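Side-chain contacts in vacuolar aminopeptidase 1 (Saccharomyces cerevisiae, PDB 5JGF), which removes N-terminal amino acids, preferably neutral or hydrophobic ones, from peptides in the yeast vacuole as a zinc-dependent dodecameric enzyme and is the major cargo of the cytoplasm-to-vacuole targeting pathway: residues Glu34-Lys38 with His39-Tyr43; Ser48-Gln51 with Asp52-Glu56; Ala269-Ile272 with Ala273-Tyr277; Leu313-Val316 with Val317-Ser321. One frame throughout, in Å; residues are numbered along the deposited sequence.

Contact 1. Residues Glu34-Lys38 with His39-Tyr43; sequences ELLDK and HNFKY
Leu36 and Phe41 meet twice where helix 25-38 ends, once through the backbone and once through their side chains. The carbonyl oxygen Leu36 O accepts from Phe41 N at 2.9 Å, with an N-H...O angle of 162°, and the amide of Asn40 turns back to the next carbonyl, Asn40 N to Asp37 O at 3.0 Å. With Asn40 at positive phi, this pair of bonds identifies a Schellman motif, Asn40 being its C-prime residue. The amide of His39 is less well served: it reaches Leu35 O and Leu36 O, both weakly, since neither bond is straight.

Beneath the backbone bonds lies the apolar part of the motif. Leu36 CD2 sits over the centre of the Phe41 ring, 3.6 Å from its centroid and only 12° off the normal, a CH-pi contact. With CG anti to the carbonyl carbon (chi1 -83°), the phenylalanine ring is carried back beside Leu36. On the other flank of the turn, the His39 ring brings its edge to the helix, CD2 lying 3.1 Å from Leu35 O in the ring plane, while Leu35 CD1 packs on the same CD2.

Two waters lie among the acceptors around the turn. One can donate to Asp37 OD1 at 2.6 Å and to Phe41 O, the other to Asp37 O at 2.8 Å and to Phe41 O, but their protons cannot serve every acceptor in reach at once. Asp37 OD1 is also hydrogen-bonded to Tyr62 OH, which ties the helix end to strand 58-65, while the backbone of Lys42 pairs with Lys60 and Tyr62 of that strand.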
loop_
_atom_site.group_PDB
_atom_site.type_symbol
_atom_site.label_atom_id
_atom_site.label_comp_id
_atom_site.label_asym_id
_atom_site.label_seq_id
_atom_site.Cartn_x
_atom_site.Cartn_y
_atom_site.Cartn_z
ATOM N N GLU D 34 18.236 -56.266 15.322
ATOM C CA GLU D 34 19.472 -56.977 15.612
ATOM C C GLU D 34 19.739 -57.009 17.109
ATOM O O GLU D 34 20.176 -58.030 17.650
ATOM C CB GLU D 34 20.625 -56.296 14.888
ATOM C CG GLU D 34 21.925 -57.063 14.929
ATOM C CD GLU D 34 22.973 -56.434 14.019
ATOM O OE1 GLU D 34 24.186 -56.585 14.259
ATOM O OE2 GLU D 34 22.588 -55.764 13.045
ATOM N N LEU D 35 19.468 -55.888 17.772
ATOM C CA LEU D 35 19.660 -55.774 19.214
ATOM C C LEU D 35 18.690 -56.699 19.942
ATOM O O LEU D 35 19.053 -57.357 20.923
ATOM C CB LEU D 35 19.417 -54.328 19.658
ATOM C CG LEU D 35 19.601 -54.030 21.149
ATOM C CD1 LEU D 35 21.059 -54.260 21.528
ATOM C CD2 LEU D 35 19.189 -52.589 21.445
ATOM N N LEU D 36 17.452 -56.736 19.461
ATOM C CA LEU D 36 16.429 -57.591 20.055
ATOM C C LEU D 36 16.791 -59.065 19.869
ATOM O O LEU D 36 16.600 -59.873 20.782
ATOM C CB LEU D 36 15.064 -57.294 19.427
ATOM C CG LEU D 36 14.473 -55.937 19.824
ATOM C CD1 LEU D 36 13.385 -55.537 18.839
ATOM C CD2 LEU D 36 13.926 -56.012 21.244
ATOM N N ASP D 37 17.307 -59.413 18.690
ATOM C CA ASP D 37 17.711 -60.794 18.421
ATOM C C ASP D 37 18.763 -61.199 19.446
ATOM O O ASP D 37 18.676 -62.257 20.065
ATOM C CB ASP D 37 18.331 -60.942 17.028
ATOM C CG ASP D 37 17.318 -60.831 15.909
ATOM O OD1 ASP D 37 16.115 -61.065 16.147
ATOM O OD2 ASP D 37 17.739 -60.529 14.772
ATOM N N LYS D 38 19.763 -60.341 19.610
ATOM C CA LYS D 38 20.846 -60.590 20.547
ATOM C C LYS D 38 20.347 -60.777 21.974
ATOM O O LYS D 38 20.950 -61.508 22.759
ATOM C CB LYS D 38 21.856 -59.438 20.496
ATOM C CG LYS D 38 22.846 -59.443 21.645
ATOM C CD LYS D 38 23.938 -58.407 21.467
ATOM C CE LYS D 38 24.849 -58.388 22.686
ATOM N NZ LYS D 38 26.211 -57.889 22.360
ATOM N N HIS D 39 19.247 -60.116 22.313
ATOM C CA HIS D 39 18.702 -60.225 23.657
ATOM C C HIS D 39 17.558 -61.223 23.765
ATOM O O HIS D 39 16.691 -61.127 24.635
ATOM C CB HIS D 39 18.304 -58.838 24.159
ATOM C CG HIS D 39 19.482 -57.987 24.515
ATOM N ND1 HIS D 39 20.079 -58.026 25.757
ATOM C CD2 HIS D 39 20.230 -57.141 23.766
ATOM C CE1 HIS D 39 21.141 -57.242 25.759
ATOM N NE2 HIS D 39 21.256 -56.694 24.562
ATOM N N ASN D 40 17.577 -62.185 22.852
ATOM C CA ASN D 40 16.612 -63.269 22.825
ATOM C C ASN D 40 15.137 -62.952 22.617
ATOM O O ASN D 40 14.271 -63.619 23.184
ATOM C CB ASN D 40 16.793 -64.115 24.087
ATOM C CG ASN D 40 18.228 -64.580 24.263
ATOM O OD1 ASN D 40 18.920 -64.169 25.196
ATOM N ND2 ASN D 40 18.687 -65.431 23.353
ATOM N N PHE D 41 14.847 -61.930 21.817
ATOM C CA PHE D 41 13.462 -61.606 21.493
ATOM C C PHE D 41 13.235 -62.364 20.189
ATOM O O PHE D 41 14.059 -62.297 19.278
ATOM C CB PHE D 41 13.267 -60.102 21.254
ATOM C CG PHE D 41 13.078 -59.299 22.513
ATOM C CD1 PHE D 41 14.131 -59.098 23.396
ATOM C CD2 PHE D 41 11.840 -58.726 22.803
ATOM C CE1 PHE D 41 13.958 -58.335 24.553
ATOM C CE2 PHE D 41 11.655 -57.959 23.956
ATOM C CZ PHE D 41 12.718 -57.765 24.832
ATOM N N LYS D 42 12.133 -63.095 20.102
ATOM C CA LYS D 42 11.836 -63.879 18.911
ATOM C C LYS D 42 11.066 -63.084 17.864
ATOM O O LYS D 42 10.025 -62.504 18.160
ATOM C CB LYS D 42 11.039 -65.121 19.313
ATOM C CG LYS D 42 10.556 -65.990 18.163
ATOM C CD LYS D 42 9.674 -67.107 18.708
ATOM C CE LYS D 42 9.073 -67.960 17.606
ATOM N NZ LYS D 42 8.102 -68.942 18.170
ATOM N N TYR D 43 11.577 -63.064 16.639
ATOM C CA TYR D 43 10.908 -62.346 15.561
ATOM C C TYR D 43 9.696 -63.104 15.046
ATOM O O TYR D 43 9.764 -64.307 14.794
ATOM C CB TYR D 43 11.864 -62.091 14.394
ATOM C CG TYR D 43 11.159 -61.546 13.169
ATOM C CD1 TYR D 43 10.771 -62.388 12.126
ATOM C CD2 TYR D 43 10.834 -60.192 13.077
ATOM C CE1 TYR D 43 10.073 -61.894 11.019
ATOM C CE2 TYR D 43 10.138 -59.689 11.981
ATOM C CZ TYR D 43 9.762 -60.544 10.956
ATOM O OH TYR D 43 9.078 -60.047 9.871
HETATM O O HOH W 1 14.947 -63.223 16.851
HETATM O O HOH W 2 16.709 -64.106 19.496
#

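Contact 2. Residues Ser48-Gln51 with Asp52-Glu56; sequences SNWQ and DSIGE
The indole of Trp50 meets Ile54 obliquely, neither squarely over a face nor at an edge: Ile54 CD1 comes within 3.9 Å of Trp50 CE3, on the benzo part of the ring system. The two side chains lie alongside each other, point the same way and rest on helix 312-324. In both, the first torsion sets the leading branch beside the residue's own backbone N (chi1 -62° for CG of Trp50, -63° for CG1 of Ile54). The indole also forms a cation-pi contact with Arg319 of that helix, and its NE1 is hydrogen-bonded to Ser45 O.

Backbone bonds close the turn beneath this pair. Trp50 O accepts two amides: Ile54 N at 3.0 Å, nearly along the C=O axis, and Ser53 N at 2.9 Å, from well above the carbonyl plane. Ahead of it, Asn49 OD1 faces Gln51 N as in an Asx turn, although the oxygen is crowded in the model and its exact place is doubtful.

Water bridges the outer side. One molecule donates to Asn49 O and meets Ser53 OG at 2.6 Å; another donates to Asn49 O and accepts from Asp52 N at 3.0 Å. A third donates to Gln51 O and to Asp52 OD1. The loop between strands 42-43 and 58-65 is thus two-sided: its apolar side chains seat it on helix 312-324, while water meets several of the polar groups on the other side.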
loop_
_atom_site.group_PDB
_atom_site.type_symbol
_atom_site.label_atom_id
_atom_site.label_comp_id
_atom_site.label_asym_id
_atom_site.label_seq_id
_atom_site.Cartn_x
_atom_site.Cartn_y
_atom_site.Cartn_z
ATOM N N SER D 48 2.012 -64.331 9.031
ATOM C CA SER D 48 1.630 -65.659 9.504
ATOM C C SER D 48 0.860 -65.537 10.811
ATOM O O SER D 48 1.099 -64.619 11.592
ATOM C CB SER D 48 2.871 -66.526 9.726
ATOM O OG SER D 48 3.578 -66.727 8.514
ATOM N N ASN D 49 -0.063 -66.461 11.051
ATOM C CA ASN D 49 -0.842 -66.439 12.282
ATOM C C ASN D 49 0.079 -66.786 13.450
ATOM O O ASN D 49 0.919 -67.676 13.342
ATOM C CB ASN D 49 -2.005 -67.430 12.188
ATOM C CG ASN D 49 -2.761 -67.556 13.490
ATOM O OD1 ASN D 49 -2.317 -68.236 14.406
ATOM N ND2 ASN D 49 -3.903 -66.889 13.583
ATOM N N TRP D 50 -0.079 -66.081 14.564
ATOM C CA TRP D 50 0.778 -66.295 15.724
ATOM C C TRP D 50 0.299 -67.339 16.732
ATOM O O TRP D 50 0.960 -67.564 17.747
ATOM C CB TRP D 50 0.994 -64.968 16.456
ATOM C CG TRP D 50 1.688 -63.914 15.636
ATOM C CD1 TRP D 50 2.275 -64.071 14.412
ATOM C CD2 TRP D 50 1.902 -62.547 16.010
ATOM N NE1 TRP D 50 2.846 -62.887 14.002
ATOM C CE2 TRP D 50 2.631 -61.936 14.964
ATOM C CE3 TRP D 50 1.549 -61.779 17.129
ATOM C CZ2 TRP D 50 3.015 -60.589 15.005
ATOM C CZ3 TRP D 50 1.933 -60.438 17.170
ATOM C CH2 TRP D 50 2.658 -59.860 16.111
ATOM N N GLN D 51 -0.831 -67.979 16.457
ATOM C CA GLN D 51 -1.376 -68.972 17.380
ATOM C C GLN D 51 -0.344 -70.017 17.797
ATOM O O GLN D 51 -0.281 -70.389 18.967
ATOM C CB GLN D 51 -2.593 -69.667 16.761
ATOM C CG GLN D 51 -3.529 -70.322 17.768
ATOM C CD GLN D 51 -4.245 -69.310 18.644
ATOM O OE1 GLN D 51 -4.878 -68.374 18.154
ATOM N NE2 GLN D 51 -4.158 -69.509 19.959
ATOM N N ASP D 52 0.471 -70.484 16.857
ATOM C CA ASP D 52 1.479 -71.492 17.174
ATOM C C ASP D 52 2.869 -70.940 17.478
ATOM O O ASP D 52 3.804 -71.710 17.719
ATOM C CB ASP D 52 1.594 -72.518 16.042
ATOM C CG ASP D 52 0.367 -73.405 15.926
ATOM O OD1 ASP D 52 -0.379 -73.530 16.920
ATOM O OD2 ASP D 52 0.157 -73.991 14.845
ATOM N N SER D 53 3.015 -69.620 17.466
ATOM C CA SER D 53 4.311 -69.007 17.747
ATOM C C SER D 53 4.368 -68.479 19.171
ATOM O O SER D 53 5.441 -68.379 19.764
ATOM C CB SER D 53 4.590 -67.869 16.764
ATOM O OG SER D 53 4.768 -68.369 15.452
ATOM N N ILE D 54 3.205 -68.137 19.712
ATOM C CA ILE D 54 3.116 -67.628 21.070
ATOM C C ILE D 54 2.316 -68.627 21.900
ATOM O O ILE D 54 1.149 -68.880 21.616
ATOM C CB ILE D 54 2.415 -66.252 21.104
ATOM C CG1 ILE D 54 3.245 -65.236 20.315
ATOM C CG2 ILE D 54 2.231 -65.793 22.540
ATOM C CD1 ILE D 54 2.600 -63.873 20.204
ATOM N N GLY D 55 2.953 -69.204 22.913
ATOM C CA GLY D 55 2.269 -70.165 23.761
ATOM C C GLY D 55 1.835 -69.552 25.081
ATOM O O GLY D 55 1.982 -68.347 25.288
ATOM N N GLU D 56 1.307 -70.375 25.986
ATOM C CA GLU D 56 0.849 -69.865 27.274
ATOM C C GLU D 56 1.976 -69.407 28.190
ATOM O O GLU D 56 1.721 -68.735 29.188
ATOM C CB GLU D 56 -0.035 -70.891 27.984
ATOM C CG GLU D 56 0.448 -72.315 27.916
ATOM C CD GLU D 56 -0.555 -73.289 28.508
ATOM O OE1 GLU D 56 -0.125 -74.339 29.028
ATOM O OE2 GLU D 56 -1.769 -73.006 28.443
HETATM O O HOH W 3 3.947 -67.267 13.269
HETATM O O HOH W 4 -0.179 -70.410 13.969
HETATM O O HOH W 5 -1.626 -73.334 19.187
#

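Contact 3. Residues Ala269-Ile272 with Ala273-Tyr277; sequences AAMI and ALICY
Met271 packs against Leu274 and Ile275 with its terminal methyl, on the buried side of helix 261-278. Its chain is bent at both chi2 and chi3 (-56° and -48°), which carries CE forward along the helix until it lies 4.1 Å from Leu274 CD2 and 4.0 Å from Ile275 CD1. Leu274 runs beside the methionine in the same direction, whereas Ile275 crosses it. Ile275 CD1 also comes to 3.5 Å from Met271 O. Ile275 holds this position with chi1 at -96°, well away from a staggered value.

Regular i to i+4 bonds support this packing: Ile275 N to Met271 O at 2.9 Å, Leu274 N to Ala270 O, and Ala273 N to Ala269 O. Ala269 and Ala273 both lie against Phe456 of helix 448-468, and Leu36 of helix 25-38 touches both Met271 and Ile275. This is an apolar stripe of i, i+3 and i+4 residues on a helix packed against the mixed sheet, at Val292 of strand 289-295 and Ala72 of strand 69-76; the zinc ligand Asp262 lies in the first turn of the same helix.

A quarter-turn away the packing is sparser. Ile272 CG2 and Cys276 SG are 4.0 Å apart, Cys276 is exposed and Ile272 only partly covered, although Cys276 N still bonds to Ile272 O at 2.9 Å. Cutting Ile275 back to an alanine is likely to open a gap beside Met271 CE and Leu36, leaving the methionine methyl freer to turn.

The buried stripe offers hydrocarbon and one thioether, so apolar packing holds the helix to its neighbours there.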
loop_
_atom_site.group_PDB
_atom_site.type_symbol
_atom_site.label_atom_id
_atom_site.label_comp_id
_atom_site.label_asym_id
_atom_site.label_seq_id
_atom_site.Cartn_x
_atom_site.Cartn_y
_atom_site.Cartn_z
ATOM N N ALA D 269 16.365 -44.382 23.580
ATOM C CA ALA D 269 16.254 -44.440 25.033
ATOM C C ALA D 269 15.188 -45.442 25.475
ATOM O O ALA D 269 15.394 -46.189 26.432
ATOM C CB ALA D 269 15.935 -43.057 25.594
ATOM N N ALA D 270 14.051 -45.455 24.784
ATOM C CA ALA D 270 12.977 -46.379 25.136
ATOM C C ALA D 270 13.361 -47.836 24.873
ATOM O O ALA D 270 13.093 -48.709 25.703
ATOM C CB ALA D 270 11.700 -46.025 24.370
ATOM N N MET D 271 13.984 -48.105 23.729
ATOM C CA MET D 271 14.386 -49.472 23.398
ATOM C C MET D 271 15.471 -49.992 24.339
ATOM O O MET D 271 15.427 -51.147 24.769
ATOM C CB MET D 271 14.887 -49.566 21.954
ATOM C CG MET D 271 13.791 -49.568 20.900
ATOM S SD MET D 271 12.543 -50.876 21.123
ATOM C CE MET D 271 13.526 -52.264 21.376
ATOM N N ILE D 272 16.446 -49.147 24.656
ATOM C CA ILE D 272 17.513 -49.558 25.558
ATOM C C ILE D 272 16.906 -49.851 26.925
ATOM O O ILE D 272 17.280 -50.816 27.589
ATOM C CB ILE D 272 18.597 -48.463 25.686
ATOM C CG1 ILE D 272 19.324 -48.296 24.347
ATOM C CG2 ILE D 272 19.592 -48.823 26.782
ATOM C CD1 ILE D 272 20.020 -49.552 23.855
ATOM N N ALA D 273 15.956 -49.021 27.341
ATOM C CA ALA D 273 15.303 -49.226 28.626
ATOM C C ALA D 273 14.577 -50.569 28.624
ATOM O O ALA D 273 14.637 -51.318 29.601
ATOM C CB ALA D 273 14.319 -48.100 28.903
ATOM N N LEU D 274 13.892 -50.872 27.524
ATOM C CA LEU D 274 13.160 -52.132 27.411
ATOM C C LEU D 274 14.111 -53.325 27.519
ATOM O O LEU D 274 13.819 -54.302 28.207
ATOM C CB LEU D 274 12.414 -52.205 26.074
ATOM C CG LEU D 274 11.647 -53.516 25.853
ATOM C CD1 LEU D 274 10.461 -53.562 26.802
ATOM C CD2 LEU D 274 11.177 -53.626 24.410
ATOM N N ILE D 275 15.244 -53.239 26.827
ATOM C CA ILE D 275 16.236 -54.307 26.840
ATOM C C ILE D 275 16.842 -54.489 28.230
ATOM O O ILE D 275 16.987 -55.618 28.702
ATOM C CB ILE D 275 17.353 -54.040 25.789
ATOM C CG1 ILE D 275 17.030 -54.789 24.493
ATOM C CG2 ILE D 275 18.711 -54.493 26.313
ATOM C CD1 ILE D 275 15.672 -54.483 23.922
ATOM N N CYS D 276 17.194 -53.384 28.881
ATOM C CA CYS D 276 17.763 -53.446 30.224
ATOM C C CYS D 276 16.751 -54.069 31.172
ATOM O O CYS D 276 17.101 -54.871 32.036
ATOM C CB CYS D 276 18.122 -52.046 30.727
ATOM S SG CYS D 276 19.532 -51.295 29.895
ATOM N N TYR D 277 15.491 -53.683 31.004
ATOM C CA TYR D 277 14.409 -54.193 31.831
ATOM C C TYR D 277 14.168 -55.677 31.568
ATOM O O TYR D 277 13.999 -56.466 32.503
ATOM C CB TYR D 277 13.134 -53.386 31.553
ATOM C CG TYR D 277 11.854 -54.034 32.030
ATOM C CD1 TYR D 277 10.999 -54.671 31.130
ATOM C CD2 TYR D 277 11.491 -54.007 33.378
ATOM C CE1 TYR D 277 9.813 -55.263 31.559
ATOM C CE2 TYR D 277 10.311 -54.596 33.816
ATOM C CZ TYR D 277 9.478 -55.223 32.902
ATOM O OH TYR D 277 8.310 -55.811 33.333
#

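Contact 4. Residues Leu313-Val316 with Val317-Ser321; sequences LESV and VERSS
Ser320 grips the carbonyl of Val316 one turn back with two bonds, its hydroxyl OG at 2.7 Å from Val316 O and its amide N at 2.9 Å from the same oxygen. They arrive from opposite faces of the carbonyl plane. This is a serine hydroxyl bonded to the i-4 carbonyl within an alpha-helix, 312-324, and the hydroxyl can reach because OG is anti to the carbonyl carbon (chi1 -67°), lying back along the helix. Val316 is a buried residue, and its O has two donors. Replacing Ser320 with an alanine would probably leave Val316 O with the amide alone among the donors of 313-321, and open a small gap beside Trp50 and Ile54 of the neighbouring loop.

Arg319 N to Ser315 O is nearly straight, 2.8 Å with an N-H...O angle of 170°. The same two residues are joined again through water, which accepts from Arg319 NH1 at 2.8 Å at the edge of the guanidinium, in its plane, and meets Ser315 OG. Arg319 NH1 is also hydrogen-bonded to Glu46 O, and Glu318 OE1 bonds to His332 NE2 of the second subunit, so this side of the helix faces a subunit interface.

Away from the polar groups the contact is packing. Val316 lies on Ser71 and Phe73 of strand 69-76, and Leu313 and Val317 both lie against Trp335 of helix 331-336. Their own meeting is loose, Leu313 CD1 standing 4.4 Å from Val317 CG2, whereas Val317 CG2 comes to 3.5 Å from Leu313 O.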
loop_
_atom_site.group_PDB
_atom_site.type_symbol
_atom_site.label_atom_id
_atom_site.label_comp_id
_atom_site.label_asym_id
_atom_site.label_seq_id
_atom_site.Cartn_x
_atom_site.Cartn_y
_atom_site.Cartn_z
ATOM N N LEU D 313 0.344 -51.440 17.141
ATOM C CA LEU D 313 0.262 -51.686 18.579
ATOM C C LEU D 313 -0.978 -52.501 18.918
ATOM O O LEU D 313 -0.894 -53.531 19.592
ATOM C CB LEU D 313 0.214 -50.363 19.346
ATOM C CG LEU D 313 -0.097 -50.477 20.843
ATOM C CD1 LEU D 313 1.033 -51.197 21.559
ATOM C CD2 LEU D 313 -0.297 -49.086 21.425
ATOM N N GLU D 314 -2.130 -52.022 18.453
ATOM C CA GLU D 314 -3.399 -52.691 18.695
ATOM C C GLU D 314 -3.367 -54.108 18.130
ATOM O O GLU D 314 -3.902 -55.041 18.733
ATOM C CB GLU D 314 -4.549 -51.901 18.049
ATOM C CG GLU D 314 -4.734 -50.471 18.575
ATOM C CD GLU D 314 -3.957 -49.425 17.779
ATOM O OE1 GLU D 314 -2.713 -49.420 17.831
ATOM O OE2 GLU D 314 -4.600 -48.602 17.093
ATOM N N SER D 315 -2.737 -54.264 16.971
ATOM C CA SER D 315 -2.631 -55.570 16.330
ATOM C C SER D 315 -1.823 -56.540 17.186
ATOM O O SER D 315 -2.234 -57.679 17.406
ATOM C CB SER D 315 -1.971 -55.434 14.958
ATOM O OG SER D 315 -1.756 -56.710 14.380
ATOM N N VAL D 316 -0.669 -56.081 17.655
ATOM C CA VAL D 316 0.205 -56.893 18.491
ATOM C C VAL D 316 -0.525 -57.383 19.737
ATOM O O VAL D 316 -0.458 -58.564 20.079
ATOM C CB VAL D 316 1.462 -56.094 18.918
ATOM C CG1 VAL D 316 2.199 -56.822 20.039
ATOM C CG2 VAL D 316 2.382 -55.902 17.721
ATOM N N VAL D 317 -1.227 -56.478 20.410
ATOM C CA VAL D 317 -1.951 -56.845 21.622
ATOM C C VAL D 317 -3.104 -57.811 21.348
ATOM O O VAL D 317 -3.330 -58.741 22.126
ATOM C CB VAL D 317 -2.480 -55.592 22.354
ATOM C CG1 VAL D 317 -3.347 -55.998 23.538
ATOM C CG2 VAL D 317 -1.306 -54.753 22.846
ATOM N N GLU D 318 -3.829 -57.606 20.251
ATOM C CA GLU D 318 -4.936 -58.501 19.928
ATOM C C GLU D 318 -4.436 -59.880 19.506
ATOM O O GLU D 318 -4.922 -60.896 20.005
ATOM C CB GLU D 318 -5.820 -57.912 18.821
ATOM C CG GLU D 318 -6.830 -58.913 18.256
ATOM C CD GLU D 318 -7.959 -58.259 17.477
ATOM O OE1 GLU D 318 -7.733 -57.193 16.866
ATOM O OE2 GLU D 318 -9.074 -58.822 17.464
ATOM N N ARG D 319 -3.466 -59.916 18.597
ATOM C CA ARG D 319 -2.918 -61.182 18.116
ATOM C C ARG D 319 -2.258 -61.972 19.243
ATOM O O ARG D 319 -2.418 -63.192 19.338
ATOM C CB ARG D 319 -1.893 -60.929 17.006
ATOM C CG ARG D 319 -2.468 -60.216 15.795
ATOM C CD ARG D 319 -1.416 -59.927 14.735
ATOM N NE ARG D 319 -0.916 -61.145 14.106
ATOM C CZ ARG D 319 -0.412 -61.195 12.879
ATOM N NH1 ARG D 319 -0.341 -60.095 12.139
ATOM N NH2 ARG D 319 0.019 -62.348 12.387
ATOM N N SER D 320 -1.514 -61.270 20.089
ATOM C CA SER D 320 -0.818 -61.895 21.208
ATOM C C SER D 320 -1.787 -62.484 22.224
ATOM O O SER D 320 -1.662 -63.648 22.609
ATOM C CB SER D 320 0.093 -60.873 21.896
ATOM O OG SER D 320 1.149 -60.489 21.034
ATOM N N SER D 321 -2.751 -61.676 22.654
ATOM C CA SER D 321 -3.735 -62.121 23.631
ATOM C C SER D 321 -4.560 -63.290 23.094
ATOM O O SER D 321 -4.996 -64.150 23.861
ATOM C CB SER D 321 -4.652 -60.958 24.035
ATOM O OG SER D 321 -5.364 -60.436 22.927
HETATM O O HOH W 6 -0.655 -57.283 12.117
#

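All four contacts belong to one M18 aminopeptidase chain and follow one another along it. The mixed nine-stranded sheet relates them: contact 3 on helix 261-278 and contact 4 on helix 312-324 both pack on strands 69-76 and 289-295, their centres about 20 Å apart without touching. Contact 1 leads from helix 25-38 into strand 42-43, at one margin of that sheet. Its centre is about 13 Å from that of contact 3, which it meets through Leu36 and Ile275, and Lys42 NZ probably bonds to Ser53 O of contact 2. Contacts 2 and 4, centres about 12 Å apart, join at Trp50 and Arg319; both reach the second subunit, so this part of the sheet's helical cover adjoins a subunit interface of the dodecamer.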